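Local coordinates for amidohydrolase 3 domain-containing protein (Pyrococcus horikoshii, PDB 3IGH), which is an uncharacterised member of the amidohydrolase family and probably acts as a metal-dependent hydrolase of carbon-nitrogen bonds other than peptide bonds, at residues T10-T13 with P17-K20; D438-Y443 with D473-K478. One frame throughout, in Å; residues are numbered along the deposited sequence.

Contact 1 of 2, residues T10-T13 with P17-K20. With SO4 (sulfate ion), chain N.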
loop_
_atom_site.group_PDB
_atom_site.type_symbol
_atom_site.label_atom_id
_atom_site.label_comp_id
_atom_site.label_asym_id
_atom_site.label_seq_id
_atom_site.Cartn_x
_atom_site.Cartn_y
_atom_site.Cartn_z
ATOM N N THR A 10 -4.189 29.819 19.992
ATOM C CA THR A 10 -5.030 28.950 20.793
ATOM C C THR A 10 -5.311 27.699 19.978
ATOM O O THR A 10 -6.034 27.734 18.975
ATOM C CB THR A 10 -6.330 29.658 21.204
ATOM O OG1 THR A 10 -6.014 30.779 22.039
ATOM C CG2 THR A 10 -7.252 28.716 21.960
ATOM N N ILE A 11 -4.718 26.597 20.415
ATOM C CA ILE A 11 -4.791 25.349 19.671
ATOM C C ILE A 11 -5.660 24.371 20.433
ATOM O O ILE A 11 -5.315 23.964 21.536
ATOM C CB ILE A 11 -3.385 24.745 19.451
ATOM C CG1 ILE A 11 -2.501 25.743 18.694
ATOM C CG2 ILE A 11 -3.485 23.412 18.692
ATOM C CD1 ILE A 11 -1.066 25.757 19.145
ATOM N N TYR A 12 -6.799 24.010 19.843
ATOM C CA TYR A 12 -7.651 22.953 20.396
ATOM C C TYR A 12 -7.099 21.610 19.944
ATOM O O TYR A 12 -6.997 21.356 18.747
ATOM C CB TYR A 12 -9.098 23.111 19.912
ATOM C CG TYR A 12 -9.812 24.298 20.516
ATOM C CD1 TYR A 12 -10.457 24.189 21.742
ATOM C CD2 TYR A 12 -9.831 25.534 19.869
ATOM C CE1 TYR A 12 -11.111 25.274 22.310
ATOM C CE2 TYR A 12 -10.480 26.628 20.431
ATOM C CZ TYR A 12 -11.119 26.488 21.654
ATOM O OH TYR A 12 -11.768 27.558 22.234
ATOM N N THR A 13 -6.731 20.762 20.898
ATOM C CA THR A 13 -6.164 19.460 20.572
ATOM C C THR A 13 -7.206 18.364 20.665
ATOM O O THR A 13 -7.025 17.293 20.096
ATOM C CB THR A 13 -4.965 19.079 21.480
ATOM O OG1 THR A 13 -5.424 18.836 22.816
ATOM C CG2 THR A 13 -3.900 20.177 21.475
ATOM N N PRO A 17 -12.525 15.041 25.690
ATOM C CA PRO A 17 -12.685 16.211 26.563
ATOM C C PRO A 17 -12.053 17.454 25.948
ATOM O O PRO A 17 -11.170 17.335 25.101
ATOM C CB PRO A 17 -11.905 15.821 27.830
ATOM C CG PRO A 17 -11.451 14.401 27.628
ATOM C CD PRO A 17 -11.431 14.175 26.160
ATOM N N LEU A 18 -12.507 18.633 26.354
ATOM C CA LEU A 18 -11.953 19.856 25.798
ATOM C C LEU A 18 -10.531 20.077 26.313
ATOM O O LEU A 18 -10.310 20.147 27.521
ATOM C CB LEU A 18 -12.846 21.056 26.114
ATOM C CG LEU A 18 -12.439 22.365 25.432
ATOM C CD1 LEU A 18 -12.782 22.351 23.943
ATOM C CD2 LEU A 18 -13.117 23.527 26.124
ATOM N N LYS A 19 -9.570 20.136 25.391
ATOM C CA LYS A 19 -8.172 20.429 25.733
ATOM C C LYS A 19 -7.611 21.501 24.803
ATOM O O LYS A 19 -7.733 21.398 23.573
ATOM C CB LYS A 19 -7.288 19.179 25.646
ATOM C CG LYS A 19 -7.697 18.001 26.510
ATOM C CD LYS A 19 -6.582 16.955 26.548
ATOM C CE LYS A 19 -7.076 15.600 27.058
ATOM N NZ LYS A 19 -7.488 15.617 28.492
ATOM N N LYS A 20 -7.009 22.533 25.393
ATOM C CA LYS A 20 -6.367 23.602 24.628
ATOM C C LYS A 20 -4.910 23.749 25.038
ATOM O O LYS A 20 -4.561 23.575 26.209
ATOM C CB LYS A 20 -7.051 24.954 24.842
ATOM C CG LYS A 20 -8.558 24.948 24.865
ATOM C CD LYS A 20 -9.080 26.078 25.742
ATOM C CE LYS A 20 -8.881 27.451 25.110
ATOM N NZ LYS A 20 -9.346 28.551 26.002
HETATM S S SO4 N . -14.749 18.483 29.241
HETATM O O1 SO4 N . -15.220 19.248 30.392
HETATM O O2 SO4 N . -15.332 19.046 28.029
HETATM O O3 SO4 N . -13.296 18.575 29.168
HETATM O O4 SO4 N . -15.145 17.083 29.381
HETATM O O HOH W 1 -10.408 30.136 23.269
#
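Tyr12 and Lys20 face one another as an antiparallel non-hydrogen-bonded pair in the beta hairpin of strands 10-14 and 19-21, and their side chains run the same way, side by side. The backbone fixes this pairing: on one flank Thr13 N donates to Lys19 O at 2.9 Å with an N-H...O angle of 160°, and on the other Ile11 bonds to Val21. Between them, Lys20 CA lies 3.3 Å from Ile11 O in a CA-H...O contact.

Lys20 shows how a long polar side chain can serve as hydrocarbon over most of its length. Its CB sits near Ile11 O; CG then comes to 3.6 Å from Tyr12 CE1, approaching the ring obliquely, and CD stays near the same CE1 atom, a little farther off. The chain bends at chi3 (71°), and CE comes to 3.8 Å from Thr10 CG2, close also to the phenol oxygen. The terminal NZ makes a weak bond to a water that Tyr12 OH contacts too.

Leu18 adds a second aliphatic neighbour, its CD1 lying 3.7 Å from Tyr12 CD1, while Pro474 and Leu475 of a later loop pack on the same tyrosine. With an alanine in place of Tyr12, the methylenes of Lys20 and the CD1 methyl of Leu18 would probably lose their shared partner, and Asp473 its weak bond to the hydroxyl. Beyond the ring, where the hairpin turns, Leu18 N donates to a sulfate ion, probably from the crystallisation liquor, 2.9 Å from its O3.

Contact 2 of 2, residues D438-Y443 with D473-K478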
loop_
_atom_site.group_PDB
_atom_site.type_symbol
_atom_site.label_atom_id
_atom_site.label_comp_id
_atom_site.label_asym_id
_atom_site.label_seq_id
_atom_site.Cartn_x
_atom_site.Cartn_y
_atom_site.Cartn_z
ATOM N N ASP A 438 -19.730 18.649 20.939
ATOM C CA ASP A 438 -20.009 17.272 20.538
ATOM C C ASP A 438 -20.100 17.116 19.021
ATOM O O ASP A 438 -19.742 16.066 18.488
ATOM C CB ASP A 438 -21.297 16.758 21.178
ATOM C CG ASP A 438 -21.162 16.520 22.673
ATOM O OD1 ASP A 438 -20.033 16.567 23.204
ATOM O OD2 ASP A 438 -22.198 16.281 23.324
ATOM N N ALA A 439 -20.596 18.146 18.339
ATOM C CA ALA A 439 -20.635 18.150 16.877
ATOM C C ALA A 439 -19.230 18.177 16.271
ATOM O O ALA A 439 -18.939 17.415 15.337
ATOM C CB ALA A 439 -21.489 19.316 16.350
ATOM N N LEU A 440 -18.357 19.038 16.808
ATOM C CA LEU A 440 -16.977 19.124 16.326
ATOM C C LEU A 440 -16.174 17.869 16.645
ATOM O O LEU A 440 -15.374 17.424 15.826
ATOM C CB LEU A 440 -16.270 20.394 16.837
ATOM C CG LEU A 440 -16.916 21.702 16.353
ATOM C CD1 LEU A 440 -16.142 22.914 16.871
ATOM C CD2 LEU A 440 -17.063 21.770 14.820
ATOM N N HIS A 441 -16.407 17.294 17.822
ATOM C CA HIS A 441 -15.805 16.013 18.183
ATOM C C HIS A 441 -16.201 14.904 17.200
ATOM O O HIS A 441 -15.345 14.127 16.766
ATOM C CB HIS A 441 -16.200 15.617 19.611
ATOM C CG HIS A 441 -15.770 14.233 19.996
ATOM N ND1 HIS A 441 -14.496 13.947 20.447
ATOM C CD2 HIS A 441 -16.445 13.059 20.007
ATOM C CE1 HIS A 441 -14.407 12.657 20.716
ATOM N NE2 HIS A 441 -15.575 12.095 20.457
ATOM N N SER A 442 -17.492 14.838 16.856
ATOM C CA SER A 442 -18.004 13.814 15.942
ATOM C C SER A 442 -17.446 13.967 14.535
ATOM O O SER A 442 -17.199 12.975 13.849
ATOM C CB SER A 442 -19.534 13.826 15.909
ATOM O OG SER A 442 -20.075 13.490 17.175
ATOM N N TYR A 443 -17.205 15.215 14.137
ATOM C CA TYR A 443 -16.709 15.545 12.810
ATOM C C TYR A 443 -15.172 15.507 12.706
ATOM O O TYR A 443 -14.600 15.809 11.655
ATOM C CB TYR A 443 -17.212 16.931 12.434
ATOM C CG TYR A 443 -17.715 17.081 11.016
ATOM C CD1 TYR A 443 -18.720 17.996 10.725
ATOM C CD2 TYR A 443 -17.189 16.325 9.965
ATOM C CE1 TYR A 443 -19.192 18.163 9.432
ATOM C CE2 TYR A 443 -17.663 16.479 8.658
ATOM C CZ TYR A 443 -18.670 17.405 8.399
ATOM O OH TYR A 443 -19.153 17.588 7.114
ATOM N N ASP A 473 -12.533 31.654 17.636
ATOM C CA ASP A 473 -12.843 30.465 18.429
ATOM C C ASP A 473 -14.046 29.760 17.804
ATOM O O ASP A 473 -15.157 30.299 17.852
ATOM C CB ASP A 473 -13.151 30.923 19.865
ATOM C CG ASP A 473 -13.487 29.779 20.828
ATOM O OD1 ASP A 473 -13.699 30.086 22.025
ATOM O OD2 ASP A 473 -13.537 28.594 20.431
ATOM N N PRO A 474 -13.837 28.539 17.245
ATOM C CA PRO A 474 -14.892 27.825 16.506
ATOM C C PRO A 474 -16.114 27.482 17.356
ATOM O O PRO A 474 -17.206 27.305 16.815
ATOM C CB PRO A 474 -14.197 26.536 16.049
ATOM C CG PRO A 474 -13.052 26.356 16.994
ATOM C CD PRO A 474 -12.589 27.752 17.294
ATOM N N LEU A 475 -15.926 27.407 18.673
ATOM C CA LEU A 475 -17.003 27.102 19.608
ATOM C C LEU A 475 -17.967 28.276 19.834
ATOM O O LEU A 475 -19.025 28.116 20.445
ATOM C CB LEU A 475 -16.410 26.664 20.949
ATOM C CG LEU A 475 -15.492 25.439 20.946
ATOM C CD1 LEU A 475 -14.994 25.172 22.354
ATOM C CD2 LEU A 475 -16.225 24.222 20.401
ATOM N N VAL A 476 -17.605 29.441 19.308
ATOM C CA VAL A 476 -18.215 30.701 19.698
ATOM C C VAL A 476 -18.732 31.479 18.477
ATOM O O VAL A 476 -19.419 32.502 18.609
ATOM C CB VAL A 476 -17.196 31.472 20.609
ATOM C CG1 VAL A 476 -16.883 32.887 20.137
ATOM C CG2 VAL A 476 -17.617 31.395 22.073
ATOM N N VAL A 477 -18.436 30.956 17.288
ATOM C CA VAL A 477 -18.870 31.566 16.029
ATOM C C VAL A 477 -20.155 30.901 15.543
ATOM O O VAL A 477 -20.312 29.680 15.672
ATOM C CB VAL A 477 -17.760 31.443 14.944
ATOM C CG1 VAL A 477 -18.136 32.157 13.649
ATOM C CG2 VAL A 477 -16.480 32.010 15.458
ATOM N N LYS A 478 -21.081 31.710 15.022
ATOM C CA LYS A 478 -22.246 31.200 14.294
ATOM C C LYS A 478 -21.760 30.362 13.109
ATOM O O LYS A 478 -20.860 30.786 12.374
ATOM C CB LYS A 478 -23.126 32.345 13.784
ATOM C CG LYS A 478 -23.679 33.281 14.847
ATOM C CD LYS A 478 -24.531 34.364 14.192
ATOM C CE LYS A 478 -24.649 35.607 15.065
ATOM N NZ LYS A 478 -25.533 35.401 16.245
#
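Both leucines turn CG anti to their own carbonyl carbon, Leu440 with chi1 -63° and Leu475 with chi1 -59°, and each carries CD1 in the extended position. From helix 438-443 this places Leu440 CD1 against the loop 473-478. It is met there by the other branch of Leu475, CD2, at 3.8 Å, the two side chains crossing obliquely. The same Leu440 methyl lies 4.2 Å from Pro474 CB, and here the side chains cross at about a right angle. One methyl thus makes the whole contact, a small, buried and entirely apolar one.

Its two sides are held by different means. In the loop, Leu475 N donates to Asp473 OD2 at 3.2 Å, reaching the oxygen from above the carboxylate plane, 53° out of it; this closes an Asx turn. Val476 N adds a backbone bond of 3.0 Å to Asp473 O, so that the proline and leucine are carried on a compact bend. In the helix, Asp438 O is gripped twice by Ser442, from opposite faces of its plane: by the backbone N, as in any alpha helix, and by OG at 2.9 Å.

Phe63 and Trp409 also pack on Leu440, while Met60 touches Pro474. Strand 58-68, which carries Met60 and Phe63, thus lies against both partners. Such packing of a late helix of the chain against the loop that follows strand 467-470 is consistent with the amidohydrolase architecture, in which a TIM barrel abuts a small beta domain built from both ends of the chain.

In the fold
The centres of contacts 1 and 2 lie 12 Å apart, and the loop 473-478 bridges them. Leu475 divides its two methyls: CD2 serves contact 2, whereas CD1 turns to contact 1, lying 3.9 Å from both Tyr12 CE1 and Leu18 CD1. Pro474 CD packs 3.9 Å from Tyr12 CE2, and Asp473 OD2, the acceptor of the Asx turn, lies 2.7 Å from Tyr12 OH in a probable though weak hydrogen bond. A second tie joins hairpin to helix directly, for Asn16 ND2 donates to Asp438 OD1; in the crystal, the sulfate at Leu18 N also reaches Lys437 NZ. Residues far apart in sequence thereby bind the N-terminal hairpin to helix 436-450.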